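Oxidoreductase, 2OG-Fe oxygenase family protein, putative, expressed (Oryza sativa subsp. japonica, PDB 5XOI) probably acts as an iron- and 2-oxoglutarate-dependent dioxygenase of the AlkB family, this chain being the oxygenase domain of a longer protein. Local coordinates at residues V14-F19 with Q98-F103; K91-A96 with L120-C125; L153-F158 with L188-K193. One frame throughout, in Å; residues are numbered along the deposited sequence.

All three contacts bear on one seven-stranded antiparallel sheet of the oxygenase domain. Interactions 1 and 2 share helix 87-106, which lies on one face of that sheet: 14-19 meets it through strand 13-16 and the turn after it, 120-125 through the loop leading into strand 124-131. Both are partly buried, but interaction 1 is apolar packing round a serine hydroxyl, whereas interaction 2 adds a lysine bonded to the loop at its exposed side. Interaction 3 is core, pairing neighbouring strands by backbone hydrogen bonds; its Ile189 touches Ser100 of interaction 1, and Val156 touches Val93 of interaction 2. Its other face looks toward the metal site.

Interaction 1 (V14-F19 with Q98-F103); sequences VLLKKF and QASNEF
Leu16 reaches from the end of strand 13-16 to the helix with both methyls: CD1 lies 3.4 Å from Ser100 OG, and CD2 meets Ala99 CB at 4.0 Å. Val14, two residues earlier and on the same side of the strand, brings CG1 within 3.5 Å of Ser100 OG. The hydroxyl is therefore bordered by methyl groups on the strand side; its own hydrogen bond goes back along the helix to Ala96 O, which satisfies it in this apolar setting. With OG turned anti to the carbonyl carbon (chi1 -66°), it sits beside the backbone N, where that bond can form. Val14 and Phe103 run alongside each other, pointing opposite ways, and CG1 of Val14 comes obliquely to CD2 of the Phe103 ring at 4.1 Å. After a type II turn from Leu16 to Phe19, the Phe19 ring comes back over Leu16, whose CD2 lies 3.6 Å above one ring face, toward its rim. Phe19 CE1 then meets Ala99 CB at 3.9 Å. An alanine at Leu16 would take away both methyls, and is likely to open a gap between the strand and Ser100 and Ala99 and leave the Phe19 ring freer to shift. Strand and helix run at 120° to each other, with axes 9.4 Å apart: this is alpha/beta packing of a helix on one face of the sheet in a double-stranded beta-helix (jelly-roll) oxygenase.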
loop_
_atom_site.group_PDB
_atom_site.type_symbol
_atom_site.label_atom_id
_atom_site.label_comp_id
_atom_site.label_asym_id
_atom_site.label_seq_id
_atom_site.Cartn_x
_atom_site.Cartn_y
_atom_site.Cartn_z
ATOM N N VAL A 14 -3.020 -5.032 10.906
ATOM C CA VAL A 14 -4.454 -5.259 10.813
ATOM C C VAL A 14 -4.837 -5.263 9.341
ATOM O O VAL A 14 -4.452 -4.357 8.595
ATOM C CB VAL A 14 -5.238 -4.178 11.573
ATOM C CG1 VAL A 14 -6.733 -4.308 11.316
ATOM C CG2 VAL A 14 -4.938 -4.280 13.062
ATOM N N LEU A 15 -5.606 -6.271 8.933
ATOM C CA LEU A 15 -6.168 -6.353 7.590
ATOM C C LEU A 15 -7.661 -6.045 7.666
ATOM O O LEU A 15 -8.408 -6.730 8.376
ATOM C CB LEU A 15 -5.932 -7.737 6.987
ATOM C CG LEU A 15 -6.680 -8.060 5.692
ATOM C CD1 LEU A 15 -6.261 -7.116 4.559
ATOM C CD2 LEU A 15 -6.417 -9.487 5.300
ATOM N N LEU A 16 -8.084 -5.008 6.954
ATOM C CA LEU A 16 -9.480 -4.573 6.931
ATOM C C LEU A 16 -10.101 -5.109 5.640
ATOM O O LEU A 16 -9.862 -4.577 4.548
ATOM C CB LEU A 16 -9.576 -3.053 7.029
ATOM C CG LEU A 16 -8.993 -2.401 8.281
ATOM C CD1 LEU A 16 -7.505 -2.096 8.080
ATOM C CD2 LEU A 16 -9.712 -1.108 8.606
ATOM N N LYS A 17 -10.889 -6.175 5.760
ATOM C CA LYS A 17 -11.443 -6.820 4.573
ATOM C C LYS A 17 -12.524 -5.952 3.942
ATOM O O LYS A 17 -13.438 -5.487 4.630
ATOM C CB LYS A 17 -12.022 -8.193 4.925
ATOM C CG LYS A 17 -11.000 -9.206 5.415
ATOM C CD LYS A 17 -9.979 -9.562 4.349
ATOM C CE LYS A 17 -10.638 -10.177 3.124
ATOM N NZ LYS A 17 -9.656 -10.473 2.023
ATOM N N LYS A 18 -12.431 -5.757 2.623
ATOM C CA LYS A 18 -13.466 -5.059 1.852
ATOM C C LYS A 18 -13.798 -3.696 2.465
ATOM O O LYS A 18 -14.956 -3.273 2.521
ATOM C CB LYS A 18 -14.724 -5.925 1.725
ATOM C CG LYS A 18 -14.497 -7.261 1.006
ATOM C CD LYS A 18 -13.867 -7.060 -0.368
ATOM C CE LYS A 18 -13.442 -8.395 -1.005
ATOM N NZ LYS A 18 -13.244 -8.301 -2.498
ATOM N N PHE A 19 -12.767 -3.011 2.962
ATOM C CA PHE A 19 -12.981 -1.740 3.649
ATOM C C PHE A 19 -13.399 -0.635 2.680
ATOM O O PHE A 19 -14.225 0.221 3.026
ATOM C CB PHE A 19 -11.705 -1.351 4.399
ATOM C CG PHE A 19 -11.862 -0.181 5.318
ATOM C CD1 PHE A 19 -12.545 -0.312 6.518
ATOM C CD2 PHE A 19 -11.305 1.049 4.994
ATOM C CE1 PHE A 19 -12.683 0.777 7.384
ATOM C CE2 PHE A 19 -11.439 2.144 5.849
ATOM C CZ PHE A 19 -12.131 2.003 7.043
ATOM N N GLN A 98 -8.515 4.659 12.293
ATOM C CA GLN A 98 -9.517 4.739 13.353
ATOM C C GLN A 98 -10.236 3.406 13.533
ATOM O O GLN A 98 -10.437 2.940 14.662
ATOM C CB GLN A 98 -10.520 5.850 13.038
ATOM C CG GLN A 98 -10.086 7.237 13.472
ATOM C CD GLN A 98 -11.241 8.234 13.468
ATOM O OE1 GLN A 98 -12.233 8.052 12.756
ATOM N NE2 GLN A 98 -11.124 9.283 14.282
ATOM N N ALA A 99 -10.629 2.770 12.428
ATOM C CA ALA A 99 -11.306 1.484 12.531
ATOM C C ALA A 99 -10.384 0.425 13.113
ATOM O O ALA A 99 -10.809 -0.394 13.940
ATOM C CB ALA A 99 -11.828 1.044 11.159
ATOM N N SER A 100 -9.117 0.424 12.695
ATOM C CA SER A 100 -8.161 -0.532 13.244
ATOM C C SER A 100 -7.990 -0.344 14.748
ATOM O O SER A 100 -7.947 -1.318 15.506
ATOM C CB SER A 100 -6.819 -0.389 12.534
ATOM O OG SER A 100 -6.928 -0.768 11.177
ATOM N N ASN A 101 -7.847 0.905 15.194
ATOM C CA ASN A 101 -7.614 1.132 16.613
ATOM C C ASN A 101 -8.825 0.753 17.445
ATOM O O ASN A 101 -8.672 0.302 18.581
ATOM C CB ASN A 101 -7.219 2.585 16.852
ATOM C CG ASN A 101 -5.755 2.821 16.557
ATOM O OD1 ASN A 101 -4.993 1.861 16.453
ATOM N ND2 ASN A 101 -5.355 4.084 16.396
ATOM N N GLU A 102 -10.027 0.910 16.896
ATOM C CA GLU A 102 -11.217 0.447 17.597
ATOM C C GLU A 102 -11.220 -1.071 17.699
ATOM O O GLU A 102 -11.548 -1.629 18.751
ATOM C CB GLU A 102 -12.474 0.945 16.882
ATOM C CG GLU A 102 -13.774 0.443 17.500
ATOM C CD GLU A 102 -14.013 1.004 18.884
ATOM O OE1 GLU A 102 -13.390 2.037 19.224
ATOM O OE2 GLU A 102 -14.830 0.409 19.632
ATOM N N PHE A 103 -10.845 -1.749 16.613
ATOM C CA PHE A 103 -10.700 -3.199 16.642
ATOM C C PHE A 103 -9.682 -3.626 17.696
ATOM O O PHE A 103 -9.945 -4.527 18.497
ATOM C CB PHE A 103 -10.300 -3.669 15.240
ATOM C CG PHE A 103 -9.858 -5.095 15.154
ATOM C CD1 PHE A 103 -10.759 -6.126 15.340
ATOM C CD2 PHE A 103 -8.550 -5.405 14.811
ATOM C CE1 PHE A 103 -10.361 -7.451 15.226
ATOM C CE2 PHE A 103 -8.138 -6.725 14.700
ATOM C CZ PHE A 103 -9.050 -7.753 14.909
#

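Interaction 2 (K91-A96 with L120-C125); sequences KIVKDA and LSPDIC
Lys94 runs out from the helix with CG anti to its carbonyl carbon and bends only at the last torsion (chi4 -66°), which swings NZ onto Leu120 O at 2.9 Å. This hydrogen bond approaches the carbonyl at a C=O...N angle of 135°, with the donor tilted 21° from the carbonyl plane. The same NZ makes a weak bond to Ser121 OG at 3.3 Å, so one ammonium group bridges two consecutive residues of the loop on the solvent side. Beneath it the contact is apolar. Val93 points at the loop and offers CG1 to two partners, Leu120 CD2 at 4.1 Å and Pro122 CG at 4.2 Å. The valine and leucine side chains meet at a slant, while the proline ring lies alongside the valine, pointing the other way. Val93 also touches Phe228, Val156 and Phe158 of the sheet below, and Ser121 N is held by Gln230 OE1. With a lysine bonded to the loop on the outside, over an apolar inside, helix 87-106, part of the helical layer backing the major sheet of the jelly-roll oxygenase core, meets the loop that enters strand 124-131.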
loop_
_atom_site.group_PDB
_atom_site.type_symbol
_atom_site.label_atom_id
_atom_site.label_comp_id
_atom_site.label_asym_id
_atom_site.label_seq_id
_atom_site.Cartn_x
_atom_site.Cartn_y
_atom_site.Cartn_z
ATOM N N LYS A 91 -8.528 10.947 3.791
ATOM C CA LYS A 91 -9.676 10.677 4.663
ATOM C C LYS A 91 -9.865 9.182 4.885
ATOM O O LYS A 91 -10.077 8.727 6.019
ATOM C CB LYS A 91 -10.935 11.288 4.053
ATOM C CG LYS A 91 -12.247 10.914 4.744
ATOM C CD LYS A 91 -13.266 10.334 3.748
ATOM C CE LYS A 91 -14.405 9.586 4.444
ATOM N NZ LYS A 91 -15.483 9.173 3.498
ATOM N N ILE A 92 -9.808 8.401 3.803
ATOM C CA ILE A 92 -9.987 6.957 3.910
ATOM C C ILE A 92 -8.873 6.342 4.746
ATOM O O ILE A 92 -9.117 5.449 5.558
ATOM C CB ILE A 92 -10.056 6.312 2.514
ATOM C CG1 ILE A 92 -11.277 6.831 1.740
ATOM C CG2 ILE A 92 -10.122 4.796 2.642
ATOM C CD1 ILE A 92 -11.333 6.362 0.288
ATOM N N VAL A 93 -7.636 6.828 4.571
ATOM C CA VAL A 93 -6.511 6.335 5.367
ATOM C C VAL A 93 -6.770 6.547 6.859
ATOM O O VAL A 93 -6.570 5.647 7.683
ATOM C CB VAL A 93 -5.205 7.025 4.927
ATOM C CG1 VAL A 93 -4.119 6.821 5.971
ATOM C CG2 VAL A 93 -4.738 6.479 3.560
ATOM N N LYS A 94 -7.199 7.748 7.223
ATOM C CA LYS A 94 -7.447 8.044 8.632
ATOM C C LYS A 94 -8.612 7.230 9.178
ATOM O O LYS A 94 -8.589 6.808 10.345
ATOM C CB LYS A 94 -7.698 9.542 8.802
ATOM C CG LYS A 94 -6.422 10.365 8.754
ATOM C CD LYS A 94 -6.715 11.841 8.578
ATOM C CE LYS A 94 -5.520 12.588 7.994
ATOM N NZ LYS A 94 -4.371 12.599 8.935
ATOM N N ASP A 95 -9.647 7.009 8.359
ATOM C CA ASP A 95 -10.753 6.141 8.765
ATOM C C ASP A 95 -10.273 4.713 9.008
ATOM O O ASP A 95 -10.722 4.046 9.951
ATOM C CB ASP A 95 -11.851 6.140 7.694
ATOM C CG ASP A 95 -12.647 7.439 7.651
ATOM O OD1 ASP A 95 -12.512 8.276 8.564
ATOM O OD2 ASP A 95 -13.415 7.618 6.685
ATOM N N ALA A 96 -9.373 4.220 8.149
ATOM C CA ALA A 96 -8.853 2.865 8.308
ATOM C C ALA A 96 -8.075 2.722 9.608
ATOM O O ALA A 96 -8.202 1.711 10.311
ATOM C CB ALA A 96 -7.968 2.504 7.111
ATOM N N LEU A 120 -1.632 8.805 11.333
ATOM C CA LEU A 120 -0.861 9.016 10.115
ATOM C C LEU A 120 -1.397 10.229 9.378
ATOM O O LEU A 120 -2.608 10.364 9.186
ATOM C CB LEU A 120 -0.902 7.789 9.197
ATOM C CG LEU A 120 0.192 7.663 8.145
ATOM C CD1 LEU A 120 1.545 7.405 8.797
ATOM C CD2 LEU A 120 -0.164 6.550 7.124
ATOM N N SER A 121 -0.483 11.103 8.966
ATOM C CA SER A 121 -0.779 12.191 8.043
ATOM C C SER A 121 0.098 11.950 6.821
ATOM O O SER A 121 1.172 12.552 6.688
ATOM C CB SER A 121 -0.526 13.548 8.691
ATOM O OG SER A 121 -1.375 13.703 9.817
ATOM N N PRO A 122 -0.315 11.058 5.920
ATOM C CA PRO A 122 0.592 10.630 4.854
ATOM C C PRO A 122 0.904 11.777 3.916
ATOM O O PRO A 122 0.020 12.537 3.514
ATOM C CB PRO A 122 -0.185 9.517 4.138
ATOM C CG PRO A 122 -1.624 9.815 4.429
ATOM C CD PRO A 122 -1.650 10.441 5.806
ATOM N N ASP A 123 2.189 11.909 3.596
ATOM C CA ASP A 123 2.650 12.827 2.562
ATOM C C ASP A 123 3.317 12.060 1.431
ATOM O O ASP A 123 3.862 12.676 0.509
ATOM C CB ASP A 123 3.605 13.878 3.136
ATOM C CG ASP A 123 4.720 13.275 3.971
ATOM O OD1 ASP A 123 4.913 12.043 3.929
ATOM O OD2 ASP A 123 5.415 14.042 4.662
ATOM N N ILE A 124 3.274 10.727 1.490
ATOM C CA ILE A 124 3.806 9.826 0.475
ATOM C C ILE A 124 2.685 8.869 0.101
ATOM O O ILE A 124 2.112 8.220 0.980
ATOM C CB ILE A 124 5.023 9.032 0.991
ATOM C CG1 ILE A 124 6.168 9.969 1.390
ATOM C CG2 ILE A 124 5.476 7.992 -0.026
ATOM C CD1 ILE A 124 7.001 9.430 2.541
ATOM N N CYS A 125 2.364 8.778 -1.186
ATOM C CA CYS A 125 1.556 7.674 -1.690
ATOM C C CYS A 125 2.265 7.039 -2.874
ATOM O O CYS A 125 2.451 7.681 -3.912
ATOM C CB CYS A 125 0.156 8.118 -2.094
ATOM S SG CYS A 125 -0.852 6.743 -2.745
#

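Interaction 3 (L153-F158 with L188-K193); sequences LPVVSF and LIFGGK
Strands 155-161 and 187-190 are antiparallel neighbours in the major sheet of the jelly-roll core, one face of which looks toward the metal site. Val155 and Phe190 form a hydrogen-bonded pair: Val155 N to Phe190 O spans 2.8 Å, and Phe190 N to Val155 O spans 3.0 Å. Ser157 and Leu188 form the next such pair, Ser157 N lying 2.8 Å from Leu188 O and Leu188 N 2.9 Å from Ser157 O. Between them Val156 and Ile189 are a non-hydrogen-bonded pair on the helix-facing side, with Val156 CG2 4.0 Å from Ile189 CG1. Phe190 has CG between its backbone N and carbonyl carbon (chi1 47°), which lays the ring over Val155. Val155 CB sits 3.7 Å from the ring centroid, a CH-pi contact over the face, and CG1 reaches CZ at 3.5 Å. The ring also meets that of His199, a manganese ligand, with planes at about 55°, and Val155 touches the ligand Asp141. At Gly191 a side chain would run into Pro154 CB, which also packs on Ile189 CG2 at 3.6 Å. Backbone bonds thus fix the strand register, while the valine-phenylalanine pair probably gives Asp141 and His199 an apolar backing.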
loop_
_atom_site.group_PDB
_atom_site.type_symbol
_atom_site.label_atom_id
_atom_site.label_comp_id
_atom_site.label_asym_id
_atom_site.label_seq_id
_atom_site.Cartn_x
_atom_site.Cartn_y
_atom_site.Cartn_z
ATOM N N LEU A 153 5.155 4.944 12.865
ATOM C CA LEU A 153 4.082 5.478 12.041
ATOM C C LEU A 153 3.717 4.477 10.952
ATOM O O LEU A 153 4.598 4.032 10.203
ATOM C CB LEU A 153 4.492 6.799 11.398
ATOM C CG LEU A 153 4.336 8.095 12.184
ATOM C CD1 LEU A 153 4.600 7.914 13.647
ATOM C CD2 LEU A 153 5.206 9.173 11.587
ATOM N N PRO A 154 2.451 4.106 10.829
ATOM C CA PRO A 154 2.092 2.936 10.026
ATOM C C PRO A 154 2.176 3.177 8.527
ATOM O O PRO A 154 2.120 4.304 8.031
ATOM C CB PRO A 154 0.642 2.656 10.438
ATOM C CG PRO A 154 0.110 3.998 10.824
ATOM C CD PRO A 154 1.279 4.741 11.456
ATOM N N VAL A 155 2.301 2.059 7.815
ATOM C CA VAL A 155 2.078 1.991 6.374
ATOM C C VAL A 155 0.628 1.581 6.162
ATOM O O VAL A 155 0.173 0.606 6.765
ATOM C CB VAL A 155 3.027 0.967 5.730
ATOM C CG1 VAL A 155 2.776 0.838 4.216
ATOM C CG2 VAL A 155 4.494 1.312 6.041
ATOM N N VAL A 156 -0.095 2.305 5.310
ATOM C CA VAL A 156 -1.496 1.984 4.998
ATOM C C VAL A 156 -1.593 1.690 3.508
ATOM O O VAL A 156 -1.267 2.552 2.688
ATOM C CB VAL A 156 -2.449 3.123 5.382
ATOM C CG1 VAL A 156 -3.879 2.788 4.966
ATOM C CG2 VAL A 156 -2.372 3.406 6.887
ATOM N N SER A 157 -2.083 0.497 3.158
ATOM C CA SER A 157 -2.029 -0.007 1.785
ATOM C C SER A 157 -3.426 -0.360 1.280
ATOM O O SER A 157 -4.107 -1.205 1.874
ATOM C CB SER A 157 -1.117 -1.237 1.717
ATOM O OG SER A 157 -1.315 -1.984 0.534
ATOM N N PHE A 158 -3.832 0.260 0.162
ATOM C CA PHE A 158 -5.085 -0.052 -0.531
ATOM C C PHE A 158 -4.827 -1.096 -1.610
ATOM O O PHE A 158 -3.829 -1.011 -2.327
ATOM C CB PHE A 158 -5.677 1.171 -1.252
ATOM C CG PHE A 158 -6.081 2.329 -0.371
ATOM C CD1 PHE A 158 -6.030 2.264 1.009
ATOM C CD2 PHE A 158 -6.549 3.494 -0.971
ATOM C CE1 PHE A 158 -6.426 3.349 1.780
ATOM C CE2 PHE A 158 -6.948 4.576 -0.218
ATOM C CZ PHE A 158 -6.884 4.510 1.166
ATOM N N LEU A 188 -4.705 -2.850 4.219
ATOM C CA LEU A 188 -3.762 -3.460 5.147
ATOM C C LEU A 188 -2.979 -2.350 5.834
ATOM O O LEU A 188 -2.551 -1.399 5.176
ATOM C CB LEU A 188 -2.799 -4.394 4.406
ATOM C CG LEU A 188 -1.669 -4.977 5.247
ATOM C CD1 LEU A 188 -2.228 -5.983 6.244
ATOM C CD2 LEU A 188 -0.634 -5.644 4.344
ATOM N N ILE A 189 -2.804 -2.458 7.151
ATOM C CA ILE A 189 -2.025 -1.490 7.920
ATOM C C ILE A 189 -0.943 -2.246 8.672
ATOM O O ILE A 189 -1.236 -3.245 9.327
ATOM C CB ILE A 189 -2.904 -0.697 8.907
ATOM C CG1 ILE A 189 -4.039 0.009 8.167
ATOM C CG2 ILE A 189 -2.041 0.330 9.657
ATOM C CD1 ILE A 189 -4.875 0.908 9.037
ATOM N N PHE A 190 0.309 -1.788 8.573
ATOM C CA PHE A 190 1.346 -2.280 9.473
ATOM C C PHE A 190 2.107 -1.112 10.095
ATOM O O PHE A 190 2.656 -0.260 9.386
ATOM C CB PHE A 190 2.298 -3.306 8.809
ATOM C CG PHE A 190 2.853 -2.941 7.432
ATOM C CD1 PHE A 190 2.108 -3.153 6.272
ATOM C CD2 PHE A 190 4.177 -2.532 7.295
ATOM C CE1 PHE A 190 2.645 -2.884 5.010
ATOM C CE2 PHE A 190 4.722 -2.264 6.043
ATOM C CZ PHE A 190 3.953 -2.429 4.897
ATOM N N GLY A 191 2.110 -1.062 11.426
ATOM C CA GLY A 191 2.847 -0.047 12.155
ATOM C C GLY A 191 3.283 -0.594 13.499
ATOM O O GLY A 191 3.171 -1.803 13.741
ATOM N N GLY A 192 3.788 0.273 14.373
ATOM C CA GLY A 192 4.270 -0.218 15.650
ATOM C C GLY A 192 5.335 -1.270 15.447
ATOM O O GLY A 192 6.226 -1.138 14.595
ATOM N N LYS A 193 5.229 -2.355 16.217
ATOM C CA LYS A 193 6.243 -3.400 16.137
ATOM C C LYS A 193 6.274 -4.105 14.787
ATOM O O LYS A 193 7.240 -4.826 14.516
ATOM C CB LYS A 193 6.039 -4.435 17.248
ATOM C CG LYS A 193 6.313 -3.897 18.638
ATOM C CD LYS A 193 6.284 -5.008 19.682
ATOM C CE LYS A 193 5.769 -4.472 21.005
ATOM N NZ LYS A 193 6.254 -3.079 21.222
#